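Local structure of kinesin-like protein (Caenorhabditis elegans, 5X3E) at residues L331-R339 / A353-L363. The protein probably works as a kinesin-6 motor, using ATP binding and hydrolysis to drive its action on microtubules. Sequence-based numbering, arbitrary orientation.
Sequences LVDLAGSER and ANSINQSLMTL
The chain leaving strand 325-333 passes along helix 350-375 and makes a type I turn from Gly336 to Arg339, whose last residue sits 4.8 Å, CA to CA, from Ala353. The helix answers with one face, Ala353, Ile356, Leu360 and Leu363, in a worked example of how a switch loop can rest on a helix largely through aliphatic side chains packed on one another and on the backbone. At one end the tips of Leu334 and Leu363 meet head-on, CD1 to CD2 at 3.8 Å, while Leu360 slides past Leu334 in the opposite sense. Leu360 CD1 meanwhile reaches the backbone of the turn, 3.6 Å from Ser337 CA. Ile356 works with both branches: CG2, anti to its own backbone N, approaches Ala335 CB at 3.7 Å and also lies beside Gly336 O, whereas CG1 carries CD1 onto Arg339 CB, again at 3.7 Å. Beyond that CB the arginine chain leaves the helix, extended from CG to NE, and NE bonds Ser293 OG. Ala353 CB rests against the carbonyl of Arg339. The CB of Glu338 points away from the helix, and its OE2 is hydrogen-bonded to Thr122 OG1, within the probable P-loop (Walker A). The sequence DLAGSE marks this as the switch II loop of kinesins, and the helix is the one that follows it. The leucine, isoleucine and alanine contacts imply that apolar fit, which is not directional, does much to hold the loop to the helix in this region, which in kinesins responds to nucleotide.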
ATOM      1  N   LEU A 331       0.514   0.815  -0.237  1.00 43.64           N
ATOM      2  CA  LEU A 331       0.386  -0.638  -0.247  1.00 48.59           C
ATOM      3  C   LEU A 331       0.059  -1.099   1.168  1.00 47.64           C
ATOM      4  O   LEU A 331       0.839  -0.859   2.095  1.00 65.85           O
ATOM      5  CB  LEU A 331       1.680  -1.289  -0.742  1.00 50.31           C
ATOM      6  CG  LEU A 331       2.123  -0.899  -2.153  1.00 51.78           C
ATOM      7  CD1 LEU A 331       3.547  -1.352  -2.392  1.00 54.82           C
ATOM      8  CD2 LEU A 331       1.187  -1.499  -3.194  1.00 51.89           C
ATOM      9  N   VAL A 332      -1.083  -1.761   1.330  1.00 47.24           N
ATOM     10  CA  VAL A 332      -1.617  -2.106   2.644  1.00 41.87           C
ATOM     11  C   VAL A 332      -1.751  -3.616   2.729  1.00 55.50           C
ATOM     12  O   VAL A 332      -2.429  -4.235   1.897  1.00 68.87           O
ATOM     13  CB  VAL A 332      -2.972  -1.431   2.900  1.00 57.78           C
ATOM     14  CG1 VAL A 332      -3.500  -1.802   4.282  1.00 52.44           C
ATOM     15  CG2 VAL A 332      -2.840   0.074   2.745  1.00 46.96           C
ATOM     16  N   ASP A 333      -1.115  -4.205   3.738  1.00 53.08           N
ATOM     17  CA  ASP A 333      -1.190  -5.639   3.996  1.00 56.00           C
ATOM     18  C   ASP A 333      -2.124  -5.822   5.189  1.00 63.62           C
ATOM     19  O   ASP A 333      -1.711  -5.694   6.344  1.00 63.21           O
ATOM     20  CB  ASP A 333       0.197  -6.219   4.255  1.00 58.27           C
ATOM     21  CG  ASP A 333       0.194  -7.733   4.321  1.00 76.16           C
ATOM     22  OD1 ASP A 333      -0.837  -8.331   3.959  1.00 77.01           O
ATOM     23  OD2 ASP A 333       1.215  -8.323   4.735  1.00 82.61           O
ATOM     24  N   LEU A 334      -3.390  -6.109   4.895  1.00 66.84           N
ATOM     25  CA  LEU A 334      -4.431  -6.145   5.907  1.00 54.43           C
ATOM     26  C   LEU A 334      -4.207  -7.282   6.895  1.00 66.45           C
ATOM     27  O   LEU A 334      -3.495  -8.254   6.626  1.00 77.53           O
ATOM     28  CB  LEU A 334      -5.806  -6.303   5.260  1.00 50.32           C
ATOM     29  CG  LEU A 334      -6.259  -5.128   4.396  1.00 50.26           C
ATOM     30  CD1 LEU A 334      -7.558  -5.460   3.691  1.00 45.91           C
ATOM     31  CD2 LEU A 334      -6.404  -3.860   5.230  1.00 49.49           C
ATOM     32  N   ALA A 335      -4.801  -7.123   8.074  1.00 71.53           N
ATOM     33  CA  ALA A 335      -4.821  -8.201   9.046  1.00 66.06           C
ATOM     34  C   ALA A 335      -5.640  -9.366   8.507  1.00 67.68           C
ATOM     35  O   ALA A 335      -6.527  -9.197   7.665  1.00 70.17           O
ATOM     36  CB  ALA A 335      -5.400  -7.712  10.371  1.00 62.17           C
ATOM     37  N   GLY A 336      -5.327 -10.560   8.996  1.00 66.76           N
ATOM     38  CA  GLY A 336      -6.051 -11.752   8.601  1.00 71.48           C
ATOM     39  C   GLY A 336      -7.527 -11.655   8.921  1.00 86.74           C
ATOM     40  O   GLY A 336      -7.902 -11.265  10.031  1.00 94.83           O
ATOM     41  N   SER A 337      -8.373 -12.005   7.948  1.00 86.36           N
ATOM     42  CA  SER A 337      -9.816 -11.918   8.129  1.00 94.20           C
ATOM     43  C   SER A 337     -10.347 -12.893   9.180  1.00101.34           C
ATOM     44  O   SER A 337     -11.444 -12.669   9.704  1.00100.99           O
ATOM     45  CB  SER A 337     -10.527 -12.148   6.795  1.00 97.48           C
ATOM     46  OG  SER A 337     -10.103 -13.352   6.180  1.00101.84           O
ATOM     47  N   GLU A 338      -9.606 -13.959   9.503  1.00 97.08           N
ATOM     48  CA  GLU A 338     -10.068 -14.920  10.503  1.00103.13           C
ATOM     49  C   GLU A 338      -9.924 -14.404  11.931  1.00114.32           C
ATOM     50  O   GLU A 338     -10.575 -14.939  12.836  1.00114.38           O
ATOM     51  CB  GLU A 338      -9.315 -16.248  10.364  1.00100.36           C
ATOM     52  CG  GLU A 338      -7.914 -16.267  10.973  1.00103.33           C
ATOM     53  CD  GLU A 338      -6.910 -15.424  10.201  1.00115.75           C
ATOM     54  OE1 GLU A 338      -7.236 -14.964   9.083  1.00113.75           O
ATOM     55  OE2 GLU A 338      -5.790 -15.223  10.715  1.00117.61           O
ATOM     56  N   ARG A 339      -9.092 -13.387  12.148  1.00121.15           N
ATOM     57  CA  ARG A 339      -8.864 -12.830  13.478  1.00117.32           C
ATOM     58  C   ARG A 339      -9.872 -11.731  13.791  1.00104.67           C
ATOM     59  O   ARG A 339     -11.073 -11.983  13.877  1.00113.39           O
ATOM     60  CB  ARG A 339      -7.438 -12.283  13.596  1.00111.18           C
ATOM     61  CG  ARG A 339      -6.348 -13.332  13.418  1.00116.33           C
ATOM     62  CD  ARG A 339      -4.964 -12.749  13.669  1.00107.11           C
ATOM     63  NE  ARG A 339      -3.912 -13.754  13.524  1.00116.80           N
ATOM     64  CZ  ARG A 339      -3.443 -14.504  14.518  1.00124.95           C
ATOM     65  NH1 ARG A 339      -3.928 -14.369  15.747  1.00123.45           N
ATOM     66  NH2 ARG A 339      -2.485 -15.392  14.287  1.00124.54           N
ATOM     67  N   ALA A 353      -9.046  -9.175  18.154  1.00101.35           N
ATOM     68  CA  ALA A 353      -9.866  -9.766  17.099  1.00 95.20           C
ATOM     69  C   ALA A 353     -11.111  -8.936  16.800  1.00 95.88           C
ATOM     70  O   ALA A 353     -11.529  -8.857  15.638  1.00 86.43           O
ATOM     71  CB  ALA A 353     -10.258 -11.193  17.481  1.00 90.95           C
ATOM     72  N   ASN A 354     -11.695  -8.282  17.811  1.00 95.62           N
ATOM     73  CA  ASN A 354     -12.865  -7.447  17.553  1.00 92.41           C
ATOM     74  C   ASN A 354     -12.500  -6.196  16.763  1.00 87.11           C
ATOM     75  O   ASN A 354     -13.276  -5.750  15.913  1.00 88.75           O
ATOM     76  CB  ASN A 354     -13.573  -7.089  18.859  1.00 99.75           C
ATOM     77  CG  ASN A 354     -14.175  -8.304  19.545  1.00128.91           C
ATOM     78  OD1 ASN A 354     -15.204  -8.831  19.113  1.00138.11           O
ATOM     79  ND2 ASN A 354     -13.541  -8.752  20.622  1.00136.42           N
ATOM     80  N   SER A 355     -11.339  -5.601  17.042  1.00 83.45           N
ATOM     81  CA  SER A 355     -10.899  -4.463  16.244  1.00 76.63           C
ATOM     82  C   SER A 355     -10.667  -4.870  14.793  1.00 72.10           C
ATOM     83  O   SER A 355     -11.041  -4.138  13.868  1.00 75.07           O
ATOM     84  CB  SER A 355      -9.637  -3.848  16.847  1.00 72.54           C
ATOM     85  OG  SER A 355      -9.901  -3.337  18.140  1.00 90.28           O
ATOM     86  N   ILE A 356     -10.046  -6.033  14.576  1.00 67.98           N
ATOM     87  CA  ILE A 356      -9.763  -6.490  13.216  1.00 76.90           C
ATOM     88  C   ILE A 356     -11.060  -6.717  12.446  1.00 80.89           C
ATOM     89  O   ILE A 356     -11.211  -6.258  11.309  1.00 73.50           O
ATOM     90  CB  ILE A 356      -8.892  -7.759  13.238  1.00 73.27           C
ATOM     91  CG1 ILE A 356      -7.504  -7.455  13.806  1.00 68.89           C
ATOM     92  CG2 ILE A 356      -8.784  -8.345  11.843  1.00 65.11           C
ATOM     93  CD1 ILE A 356      -6.610  -8.671  13.880  1.00 72.31           C
ATOM     94  N   ASN A 357     -12.024  -7.418  13.054  1.00 93.57           N
ATOM     95  CA  ASN A 357     -13.280  -7.651  12.342  1.00 93.96           C
ATOM     96  C   ASN A 357     -14.118  -6.391  12.217  1.00 95.57           C
ATOM     97  O   ASN A 357     -14.848  -6.241  11.232  1.00 97.19           O
ATOM     98  CB  ASN A 357     -14.129  -8.739  13.001  1.00 88.13           C
ATOM     99  CG  ASN A 357     -13.773 -10.132  12.530  1.00105.09           C
ATOM    100  OD1 ASN A 357     -12.648 -10.395  12.111  1.00 98.90           O
ATOM    101  ND2 ASN A 357     -14.757 -11.031  12.559  1.00121.83           N
ATOM    102  N   GLN A 358     -14.045  -5.484  13.191  1.00 89.51           N
ATOM    103  CA  GLN A 358     -14.746  -4.216  13.034  1.00 87.90           C
ATOM    104  C   GLN A 358     -14.169  -3.428  11.866  1.00 80.90           C
ATOM    105  O   GLN A 358     -14.913  -2.864  11.055  1.00 88.62           O
ATOM    106  CB  GLN A 358     -14.664  -3.399  14.321  1.00 93.91           C
ATOM    107  CG  GLN A 358     -15.382  -2.063  14.242  1.00 94.65           C
ATOM    108  CD  GLN A 358     -16.892  -2.227  14.258  1.00110.03           C
ATOM    109  OE1 GLN A 358     -17.425  -3.131  14.909  1.00107.87           O
ATOM    110  NE2 GLN A 358     -17.589  -1.359  13.536  1.00108.70           N
ATOM    111  N   SER A 359     -12.839  -3.384  11.767  1.00 62.49           N
ATOM    112  CA  SER A 359     -12.194  -2.589  10.727  1.00 62.81           C
ATOM    113  C   SER A 359     -12.437  -3.185   9.343  1.00 74.37           C
ATOM    114  O   SER A 359     -12.749  -2.452   8.396  1.00 83.08           O
ATOM    115  CB  SER A 359     -10.697  -2.469  11.021  1.00 57.28           C
ATOM    116  OG  SER A 359     -10.065  -3.738  10.998  1.00 67.14           O
ATOM    117  N   LEU A 360     -12.311  -4.509   9.204  1.00 74.68           N
ATOM    118  CA  LEU A 360     -12.553  -5.145   7.910  1.00 71.56           C
ATOM    119  C   LEU A 360     -14.019  -5.052   7.499  1.00 71.77           C
ATOM    120  O   LEU A 360     -14.320  -4.936   6.306  1.00 63.07           O
ATOM    121  CB  LEU A 360     -12.108  -6.604   7.938  1.00 70.20           C
ATOM    122  CG  LEU A 360     -10.628  -6.850   8.220  1.00 62.53           C
ATOM    123  CD1 LEU A 360     -10.334  -8.336   8.269  1.00 57.46           C
ATOM    124  CD2 LEU A 360      -9.765  -6.166   7.171  1.00 61.41           C
ATOM    125  N   MET A 361     -14.937  -5.100   8.465  1.00 75.02           N
ATOM    126  CA  MET A 361     -16.351  -4.931   8.149  1.00 73.53           C
ATOM    127  C   MET A 361     -16.640  -3.506   7.686  1.00 82.58           C
ATOM    128  O   MET A 361     -17.426  -3.297   6.754  1.00 87.91           O
ATOM    129  CB  MET A 361     -17.196  -5.285   9.373  1.00 72.19           C
ATOM    130  CG  MET A 361     -18.641  -5.639   9.082  1.00 95.32           C
ATOM    131  SD  MET A 361     -19.485  -6.232  10.565  1.00134.48           S
ATOM    132  CE  MET A 361     -18.536  -7.707  10.949  1.00121.60           C
ATOM    133  N   THR A 362     -16.010  -2.514   8.328  1.00 75.31           N
ATOM    134  CA  THR A 362     -16.152  -1.127   7.891  1.00 65.88           C
ATOM    135  C   THR A 362     -15.580  -0.926   6.494  1.00 70.81           C
ATOM    136  O   THR A 362     -16.128  -0.156   5.694  1.00 74.20           O
ATOM    137  CB  THR A 362     -15.462  -0.190   8.884  1.00 58.62           C
ATOM    138  OG1 THR A 362     -15.935  -0.457  10.209  1.00 66.43           O
ATOM    139  CG2 THR A 362     -15.736   1.256   8.525  1.00 57.73           C
ATOM    140  N   LEU A 363     -14.461  -1.589   6.194  1.00 76.02           N
ATOM    141  CA  LEU A 363     -13.876  -1.508   4.861  1.00 67.49           C
ATOM    142  C   LEU A 363     -14.836  -2.040   3.805  1.00 63.46           C
ATOM    143  O   LEU A 363     -15.024  -1.418   2.752  1.00 60.47           O
ATOM    144  CB  LEU A 363     -12.559  -2.280   4.819  1.00 66.04           C
ATOM    145  CG  LEU A 363     -11.800  -2.256   3.492  1.00 54.85           C
ATOM    146  CD1 LEU A 363     -11.499  -0.828   3.074  1.00 42.75           C
ATOM    147  CD2 LEU A 363     -10.527  -3.079   3.597  1.00 62.06           C
TER